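Local atomic coordinates of Xaa-Pro dipeptidase (Pyrococcus horikoshii, PDB entry 1WY2), a protein that probably splits dipeptides that carry proline at the C-terminal position, using two metal ions held in each subunit of a homodimer. Residues Glu141-Ala146 against Ser222-Thr227; Lys145-Ala150 against Thr344-Glu349; Tyr169-Lys172 against Lys178-Phe181. All coordinates share one frame; numbering follows the deposited sequence.

How the interactions relate
Interactions 1 and 2 both start from helix 130-153 and share Lys145 and Ala146; their centres lie about 5 Å apart. Overlapping parts of that helix meet strand 220-229 and the loop 344-349 near the C-terminus, with Asp144 and Val147 touching both. Interaction 3, whose centre is about 11 Å from that of interaction 1 and about 15 Å from that of interaction 2, joins the next helix, 160-173, to the short strand 178-179, and along the chain it is nested inside the loops closed by the other two. Interactions 1 and 3 reach the same antiparallel sheet, so two consecutive helices, that sheet and the chain end are packed together beside the two-metal site.

Interaction 1 (Glu141-Ala146 against Ser222-Thr227); sequences EIADKA and SDITRT. With ZN (zinc ion), chain D; ZN (zinc ion), chain E.
A buried helix-on-sheet contact joins Ala143 and Asp144 of helix 130-153 to Ser222 and Ile224 of strand 220-229, within the M24 metallopeptidase region, beside the two-metal site. The backbones come closest at Ala143 and Ser222, whose CA atoms are 6.7 Å apart. Ala143 supplies only a methyl group, and this one atom serves two partners: its CB lies 3.6 Å from Ser222 OG and 3.8 Å from Ile224 CG2. The serine hydroxyl has its polar partner elsewhere, in the backbone N of Ala215. Asp144 meets the far end of Ile224, with OD1 3.2 Å from CD1, a close approach of a methyl to a carboxylate oxygen in which the two side chains cross at about a right angle. Ile224 gets there by a fully extended branch, CG1 anti to the backbone N (chi1 -175°) and CD1 anti to CA. The same CD1 sits 3.8 Å above the guanidinium plane of Arg226, toward its rim, and so lies next to both charged groups. Asp144 OD1 is hydrogen-bonded to Thr346 OG1, while Arg226 NH1 donates to Thr225 O at 2.8 Å from 50° above the carbonyl plane, and its NH2 forms a salt bridge with Asp331.

Helix against curved antiparallel sheet is the architecture of the pita-bread fold of the M24 metallopeptidases, and the alternation of the strand gives its two faces different work. Ser222 and Ile224 point to the helix; Asp223 between them points away from it and bridges the metals, OD1 binding one zinc ion at 2.0 Å and OD2 the other at 2.1 Å. Asp212 and Glu330 complete the first site, and His287, Glu316 and Glu330 the second. Thr225 OG1 is hydrogen-bonded to Glu330 OE1, a second-shell link to this shared metal ligand.

Interaction 2 (Lys145-Ala150 against Thr344-Glu349); sequences KAVMAA and TKTERE
Val147 is the first residue of Lys145-Ala150 to meet the loop Thr344-Glu349: its CG1 faces CG2 of Thr346 at 4.4 Å, a loose methyl-to-methyl approach. Met148 follows with a closer one, SD lying 3.9 Å from the same CG2, while its CE turns away from the threonine. The chain of this methionine is folded at both of its later torsions (chi2 -57°, chi3 -76°), which makes the sulfur, rather than the terminal methyl, the touching atom. The methionine and threonine side chains lie alongside each other, pointing opposite ways. Thr346 thus carries the entire loop side of the contact through one methyl group. That methyl is anti to the backbone N (chi1 of OG1 -64°), while OG1, hydrogen-bonded to Asp144 OD1, lies beside the N. The CA atoms of Met148 and Thr346, the nearest pair, are still 7.7 Å apart, so side chains alone span the gap. Farther along the helix, Ala149 N and Ala150 N bond back to Lys145 O and Ala146 O.

The loop is fixed from several sides. Lys345 N is hydrogen-bonded to Asp144 OD2, one turn earlier on the helix, and Thr346 O to NH2 of both Arg226 and Arg342. Beyond it, Glu347 OE1 accepts from Glu349 N at 2.9 Å through its anti lone pair. Val147 also packs on Leu213, Ile224 and Arg226 of strands 208-217 and 220-229, Ala149 and Ala150 rest on helix 160-173, and the loop touches helix 130-153 through Thr346, helix 235-254 through Arg348 and Glu349, and strand 220-229 through Thr344 and Arg348.

Interaction 3 (Tyr169-Lys172 against Lys178-Phe181); sequences YLMK and KPAF
The apolar part of this contact gathers on Pro179, which Met171 and Lys172 of helix 160-173 approach at different ring atoms. Met171 brings its terminal methyl, CE, to within 4.1 Å of Pro179 CB; the nearly straight chain kinks only at its last torsion (chi3 -82°), turning CE toward the proline. Lys172 uses its aliphatic stem instead, its CE lying 4.1 Å from Pro179 CD. Nearer its root, Lys172 CG stands 4.4 Å from Lys178 CA, where the two backbones also come closest, the CA atoms of Lys172 and Lys178 being 5.8 Å apart. The three side-chain approaches are at ordinary van der Waals distances.

The ionic part belongs to the dimer. Lys172 is extended beyond CG, which carries its NZ past the proline to a salt bridge with Glu168 of the second subunit; Lys178 NZ forms another with Asp182 of that subunit. The two lysines that line this contact therefore also serve the subunit interface, consistent with the protein being a homodimer.

Backbone bonds tie the second segment to the sheet: Lys178 pairs with Leu216 and Ala180 with Gly214, along the edge of strand 208-217. Only five residues separate the two segments, so the chain leaves the helix, turns and joins the edge of the sheet through a short, weakly bonded strand, the proline lying against the helix it has just left. Met171 also touches Ile142 and Ala146 of helix 130-153 and Ala215 of strand 208-217, while at the other end Phe181 touches the metal ligands Asp212 and Asp223 on strands 208-217 and 220-229.

Interaction 1 (Glu141-Ala146 against Ser222-Thr227)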
loop_
_atom_site.group_PDB
_atom_site.type_symbol
_atom_site.label_atom_id
_atom_site.label_comp_id
_atom_site.label_asym_id
_atom_site.label_seq_id
_atom_site.Cartn_x
_atom_site.Cartn_y
_atom_site.Cartn_z
ATOM N N GLU A 141 -4.835 -1.814 21.521
ATOM C CA GLU A 141 -5.931 -1.312 22.347
ATOM C C GLU A 141 -6.966 -0.677 21.422
ATOM O O GLU A 141 -8.172 -0.827 21.617
ATOM C CB GLU A 141 -5.415 -0.267 23.341
ATOM C CG GLU A 141 -6.444 0.172 24.368
ATOM C CD GLU A 141 -5.935 1.287 25.263
ATOM O OE1 GLU A 141 -5.897 2.449 24.806
ATOM O OE2 GLU A 141 -5.565 0.998 26.421
ATOM N N ILE A 142 -6.478 0.038 20.413
ATOM C CA ILE A 142 -7.343 0.685 19.436
ATOM C C ILE A 142 -8.054 -0.387 18.605
ATOM O O ILE A 142 -9.233 -0.247 18.272
ATOM C CB ILE A 142 -6.526 1.618 18.506
ATOM C CG1 ILE A 142 -5.986 2.800 19.317
ATOM C CG2 ILE A 142 -7.390 2.110 17.345
ATOM C CD1 ILE A 142 -5.106 3.739 18.530
ATOM N N ALA A 143 -7.339 -1.461 18.283
ATOM C CA ALA A 143 -7.928 -2.547 17.497
ATOM C C ALA A 143 -9.016 -3.237 18.319
ATOM O O ALA A 143 -10.067 -3.594 17.789
ATOM C CB ALA A 143 -6.851 -3.554 17.090
ATOM N N ASP A 144 -8.759 -3.428 19.614
ATOM C CA ASP A 144 -9.748 -4.057 20.493
ATOM C C ASP A 144 -11.027 -3.225 20.506
ATOM O O ASP A 144 -12.133 -3.761 20.433
ATOM C CB ASP A 144 -9.215 -4.185 21.929
ATOM C CG ASP A 144 -8.336 -5.409 22.129
ATOM O OD1 ASP A 144 -8.656 -6.478 21.563
ATOM O OD2 ASP A 144 -7.335 -5.308 22.872
ATOM N N LYS A 145 -10.875 -1.909 20.602
ATOM C CA LYS A 145 -12.032 -1.018 20.615
ATOM C C LYS A 145 -12.803 -1.123 19.306
ATOM O O LYS A 145 -14.034 -1.059 19.290
ATOM C CB LYS A 145 -11.592 0.432 20.838
ATOM C CG LYS A 145 -11.133 0.723 22.254
ATOM C CD LYS A 145 -10.713 2.172 22.407
ATOM C CE LYS A 145 -10.352 2.476 23.852
ATOM N NZ LYS A 145 -9.947 3.900 24.027
ATOM N N ALA A 146 -12.072 -1.294 18.208
ATOM C CA ALA A 146 -12.700 -1.400 16.897
ATOM C C ALA A 146 -13.501 -2.691 16.780
ATOM O O ALA A 146 -14.608 -2.694 16.246
ATOM C CB ALA A 146 -11.644 -1.335 15.803
ATOM N N SER A 222 -1.126 -3.328 14.521
ATOM C CA SER A 222 -1.845 -4.244 15.403
ATOM C C SER A 222 -2.660 -5.142 14.472
ATOM O O SER A 222 -2.901 -4.791 13.314
ATOM C CB SER A 222 -2.765 -3.483 16.364
ATOM O OG SER A 222 -3.648 -2.628 15.664
ATOM N N ASP A 223 -3.089 -6.293 14.967
ATOM C CA ASP A 223 -3.822 -7.236 14.130
ATOM C C ASP A 223 -4.672 -8.118 15.033
ATOM O O ASP A 223 -4.161 -8.717 15.979
ATOM C CB ASP A 223 -2.800 -8.079 13.355
ATOM C CG ASP A 223 -3.401 -8.827 12.189
ATOM O OD1 ASP A 223 -4.639 -8.819 12.019
ATOM O OD2 ASP A 223 -2.605 -9.430 11.439
ATOM N N ILE A 224 -5.967 -8.196 14.744
ATOM C CA ILE A 224 -6.867 -9.002 15.559
ATOM C C ILE A 224 -8.027 -9.559 14.736
ATOM O O ILE A 224 -8.485 -8.922 13.793
ATOM C CB ILE A 224 -7.439 -8.148 16.729
ATOM C CG1 ILE A 224 -8.288 -9.012 17.662
ATOM C CG2 ILE A 224 -8.287 -7.005 16.178
ATOM C CD1 ILE A 224 -8.869 -8.243 18.853
ATOM N N THR A 225 -8.474 -10.765 15.079
ATOM C CA THR A 225 -9.612 -11.381 14.403
ATOM C C THR A 225 -10.513 -12.045 15.430
ATOM O O THR A 225 -10.050 -12.792 16.291
ATOM C CB THR A 225 -9.220 -12.501 13.398
ATOM O OG1 THR A 225 -8.356 -11.982 12.382
ATOM C CG2 THR A 225 -10.478 -13.056 12.720
ATOM N N ARG A 226 -11.804 -11.759 15.345
ATOM C CA ARG A 226 -12.778 -12.394 16.223
ATOM C C ARG A 226 -13.910 -12.847 15.316
ATOM O O ARG A 226 -14.217 -12.193 14.323
ATOM C CB ARG A 226 -13.318 -11.415 17.270
ATOM C CG ARG A 226 -12.315 -11.046 18.356
ATOM C CD ARG A 226 -11.994 -12.233 19.262
ATOM N NE ARG A 226 -11.013 -11.867 20.281
ATOM C CZ ARG A 226 -9.697 -11.870 20.088
ATOM N NH1 ARG A 226 -9.189 -12.234 18.912
ATOM N NH2 ARG A 226 -8.889 -11.479 21.062
ATOM N N THR A 227 -14.515 -13.979 15.643
ATOM C CA THR A 227 -15.620 -14.481 14.844
ATOM C C THR A 227 -16.835 -14.562 15.752
ATOM O O THR A 227 -16.728 -14.992 16.899
ATOM C CB THR A 227 -15.317 -15.883 14.272
ATOM O OG1 THR A 227 -14.197 -15.804 13.381
ATOM C CG2 THR A 227 -16.524 -16.429 13.509
HETATM ZN ZN ZN D . -5.597 -10.286 11.034
HETATM ZN ZN ZN E . -2.685 -11.497 10.944
#

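Interaction 2 (Lys145-Ala150 against Thr344-Glu349)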
loop_
_atom_site.group_PDB
_atom_site.type_symbol
_atom_site.label_atom_id
_atom_site.label_comp_id
_atom_site.label_asym_id
_atom_site.label_seq_id
_atom_site.Cartn_x
_atom_site.Cartn_y
_atom_site.Cartn_z
ATOM N N LYS A 145 -10.875 -1.909 20.602
ATOM C CA LYS A 145 -12.032 -1.018 20.615
ATOM C C LYS A 145 -12.803 -1.123 19.306
ATOM O O LYS A 145 -14.034 -1.059 19.290
ATOM C CB LYS A 145 -11.592 0.432 20.838
ATOM C CG LYS A 145 -11.133 0.723 22.254
ATOM C CD LYS A 145 -10.713 2.172 22.407
ATOM C CE LYS A 145 -10.352 2.476 23.852
ATOM N NZ LYS A 145 -9.947 3.900 24.027
ATOM N N ALA A 146 -12.072 -1.294 18.208
ATOM C CA ALA A 146 -12.700 -1.400 16.897
ATOM C C ALA A 146 -13.501 -2.691 16.780
ATOM O O ALA A 146 -14.608 -2.694 16.246
ATOM C CB ALA A 146 -11.644 -1.335 15.803
ATOM N N VAL A 147 -12.941 -3.787 17.279
ATOM C CA VAL A 147 -13.633 -5.069 17.223
ATOM C C VAL A 147 -14.909 -5.031 18.062
ATOM O O VAL A 147 -15.948 -5.549 17.648
ATOM C CB VAL A 147 -12.731 -6.215 17.722
ATOM C CG1 VAL A 147 -13.529 -7.512 17.808
ATOM C CG2 VAL A 147 -11.553 -6.388 16.772
ATOM N N MET A 148 -14.832 -4.422 19.241
ATOM C CA MET A 148 -16.006 -4.330 20.104
ATOM C C MET A 148 -17.075 -3.485 19.434
ATOM O O MET A 148 -18.266 -3.781 19.536
ATOM C CB MET A 148 -15.642 -3.732 21.466
ATOM C CG MET A 148 -14.777 -4.637 22.339
ATOM S SD MET A 148 -15.494 -6.271 22.660
ATOM C CE MET A 148 -16.756 -5.865 23.904
ATOM N N ALA A 149 -16.651 -2.425 18.746
ATOM C CA ALA A 149 -17.595 -1.561 18.051
ATOM C C ALA A 149 -18.225 -2.323 16.890
ATOM O O ALA A 149 -19.411 -2.160 16.605
ATOM C CB ALA A 149 -16.894 -0.308 17.537
ATOM N N ALA A 150 -17.432 -3.159 16.223
ATOM C CA ALA A 150 -17.935 -3.940 15.095
ATOM C C ALA A 150 -19.019 -4.903 15.557
ATOM O O ALA A 150 -20.062 -5.040 14.919
ATOM C CB ALA A 150 -16.798 -4.721 14.443
ATOM N N THR A 344 -3.542 -8.061 22.296
ATOM C CA THR A 344 -4.943 -7.831 21.965
ATOM C C THR A 344 -5.647 -8.576 23.095
ATOM O O THR A 344 -5.325 -9.732 23.372
ATOM C CB THR A 344 -5.313 -8.418 20.587
ATOM O OG1 THR A 344 -4.753 -9.729 20.448
ATOM C CG2 THR A 344 -4.794 -7.518 19.481
ATOM N N LYS A 345 -6.596 -7.922 23.752
ATOM C CA LYS A 345 -7.252 -8.526 24.911
ATOM C C LYS A 345 -8.744 -8.833 24.822
ATOM O O LYS A 345 -9.335 -9.313 25.789
ATOM C CB LYS A 345 -6.989 -7.632 26.125
ATOM C CG LYS A 345 -5.512 -7.290 26.300
ATOM C CD LYS A 345 -5.289 -6.181 27.316
ATOM C CE LYS A 345 -3.819 -5.777 27.363
ATOM N NZ LYS A 345 -3.581 -4.657 28.323
ATOM N N THR A 346 -9.357 -8.563 23.678
ATOM C CA THR A 346 -10.783 -8.826 23.511
ATOM C C THR A 346 -11.114 -10.291 23.777
ATOM O O THR A 346 -10.341 -11.183 23.428
ATOM C CB THR A 346 -11.249 -8.468 22.088
ATOM O OG1 THR A 346 -11.101 -7.059 21.878
ATOM C CG2 THR A 346 -12.708 -8.854 21.889
ATOM N N GLU A 347 -12.267 -10.538 24.397
ATOM C CA GLU A 347 -12.696 -11.905 24.689
ATOM C C GLU A 347 -12.691 -12.737 23.410
ATOM O O GLU A 347 -13.050 -12.248 22.342
ATOM C CB GLU A 347 -14.105 -11.900 25.295
ATOM C CG GLU A 347 -14.719 -13.282 25.467
ATOM C CD GLU A 347 -13.949 -14.160 26.436
ATOM O OE1 GLU A 347 -13.636 -15.314 26.073
ATOM O OE2 GLU A 347 -13.659 -13.699 27.562
ATOM N N ARG A 348 -12.298 -14.000 23.529
ATOM C CA ARG A 348 -12.240 -14.887 22.375
ATOM C C ARG A 348 -13.459 -15.793 22.241
ATOM O O ARG A 348 -13.854 -16.150 21.132
ATOM C CB ARG A 348 -10.966 -15.730 22.437
ATOM C CG ARG A 348 -9.704 -14.937 22.150
ATOM C CD ARG A 348 -8.459 -15.735 22.477
ATOM N NE ARG A 348 -8.227 -15.820 23.919
ATOM C CZ ARG A 348 -7.184 -16.431 24.467
ATOM N NH1 ARG A 348 -6.275 -17.017 23.694
ATOM N NH2 ARG A 348 -7.032 -16.440 25.786
ATOM N N GLU A 349 -14.050 -16.164 23.371
ATOM C CA GLU A 349 -15.227 -17.025 23.360
ATOM C C GLU A 349 -16.456 -16.144 23.172
ATOM O O GLU A 349 -17.110 -15.758 24.145
ATOM C CB GLU A 349 -15.316 -17.799 24.679
ATOM C CG GLU A 349 -14.046 -18.574 25.011
ATOM C CD GLU A 349 -14.144 -19.345 26.316
ATOM O OE1 GLU A 349 -14.346 -18.710 27.375
ATOM O OE2 GLU A 349 -14.017 -20.588 26.282
#

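Interaction 3 (Tyr169-Lys172 against Lys178-Phe181)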
loop_
_atom_site.group_PDB
_atom_site.type_symbol
_atom_site.label_atom_id
_atom_site.label_comp_id
_atom_site.label_asym_id
_atom_site.label_seq_id
_atom_site.Cartn_x
_atom_site.Cartn_y
_atom_site.Cartn_z
ATOM N N TYR A 169 -13.489 4.539 11.031
ATOM C CA TYR A 169 -13.639 5.923 11.460
ATOM C C TYR A 169 -13.317 5.981 12.949
ATOM O O TYR A 169 -12.619 6.879 13.408
ATOM C CB TYR A 169 -15.072 6.411 11.207
ATOM C CG TYR A 169 -15.380 7.773 11.796
ATOM C CD1 TYR A 169 -15.936 7.894 13.070
ATOM C CD2 TYR A 169 -15.106 8.940 11.083
ATOM C CE1 TYR A 169 -16.216 9.148 13.621
ATOM C CE2 TYR A 169 -15.378 10.197 11.626
ATOM C CZ TYR A 169 -15.934 10.291 12.895
ATOM O OH TYR A 169 -16.206 11.532 13.429
ATOM N N LEU A 170 -13.820 5.007 13.704
ATOM C CA LEU A 170 -13.566 4.960 15.139
ATOM C C LEU A 170 -12.072 4.853 15.434
ATOM O O LEU A 170 -11.562 5.525 16.334
ATOM C CB LEU A 170 -14.303 3.774 15.777
ATOM C CG LEU A 170 -14.057 3.571 17.276
ATOM C CD1 LEU A 170 -14.668 4.729 18.056
ATOM C CD2 LEU A 170 -14.657 2.249 17.729
ATOM N N MET A 171 -11.366 4.017 14.678
ATOM C CA MET A 171 -9.933 3.854 14.898
ATOM C C MET A 171 -9.195 5.174 14.687
ATOM O O MET A 171 -8.324 5.540 15.474
ATOM C CB MET A 171 -9.358 2.779 13.971
ATOM C CG MET A 171 -9.762 1.356 14.352
ATOM S SD MET A 171 -8.690 0.076 13.628
ATOM C CE MET A 171 -9.404 -0.071 11.979
ATOM N N LYS A 172 -9.553 5.888 13.628
ATOM C CA LYS A 172 -8.914 7.167 13.327
ATOM C C LYS A 172 -9.196 8.198 14.411
ATOM O O LYS A 172 -8.312 8.967 14.797
ATOM C CB LYS A 172 -9.408 7.696 11.981
ATOM C CG LYS A 172 -9.008 6.834 10.808
ATOM C CD LYS A 172 -9.767 7.223 9.550
ATOM C CE LYS A 172 -9.603 6.164 8.474
ATOM N NZ LYS A 172 -10.398 6.475 7.253
ATOM N N LYS A 178 -4.486 5.293 10.293
ATOM C CA LYS A 178 -5.423 4.663 9.375
ATOM C C LYS A 178 -5.444 3.171 9.694
ATOM O O LYS A 178 -4.724 2.716 10.583
ATOM C CB LYS A 178 -4.964 4.883 7.931
ATOM C CG LYS A 178 -3.549 4.406 7.651
ATOM C CD LYS A 178 -3.128 4.748 6.229
ATOM C CE LYS A 178 -1.695 4.327 5.960
ATOM N NZ LYS A 178 -1.271 4.682 4.574
ATOM N N PRO A 179 -6.285 2.392 8.992
ATOM C CA PRO A 179 -6.326 0.951 9.270
ATOM C C PRO A 179 -4.994 0.322 8.867
ATOM O O PRO A 179 -4.351 0.783 7.925
ATOM C CB PRO A 179 -7.481 0.459 8.394
ATOM C CG PRO A 179 -8.357 1.674 8.253
ATOM C CD PRO A 179 -7.346 2.772 8.043
ATOM N N ALA A 180 -4.581 -0.728 9.570
ATOM C CA ALA A 180 -3.317 -1.395 9.261
ATOM C C ALA A 180 -3.403 -2.139 7.930
ATOM O O ALA A 180 -2.385 -2.413 7.288
ATOM C CB ALA A 180 -2.950 -2.366 10.382
ATOM N N PHE A 181 -4.627 -2.461 7.531
ATOM C CA PHE A 181 -4.888 -3.168 6.285
ATOM C C PHE A 181 -6.389 -3.100 6.017
ATOM O O PHE A 181 -7.152 -2.711 6.896
ATOM C CB PHE A 181 -4.418 -4.622 6.401
ATOM C CG PHE A 181 -4.976 -5.352 7.592
ATOM C CD1 PHE A 181 -6.219 -5.971 7.526
ATOM C CD2 PHE A 181 -4.257 -5.417 8.782
ATOM C CE1 PHE A 181 -6.738 -6.646 8.626
ATOM C CE2 PHE A 181 -4.768 -6.091 9.895
ATOM C CZ PHE A 181 -6.009 -6.708 9.816
#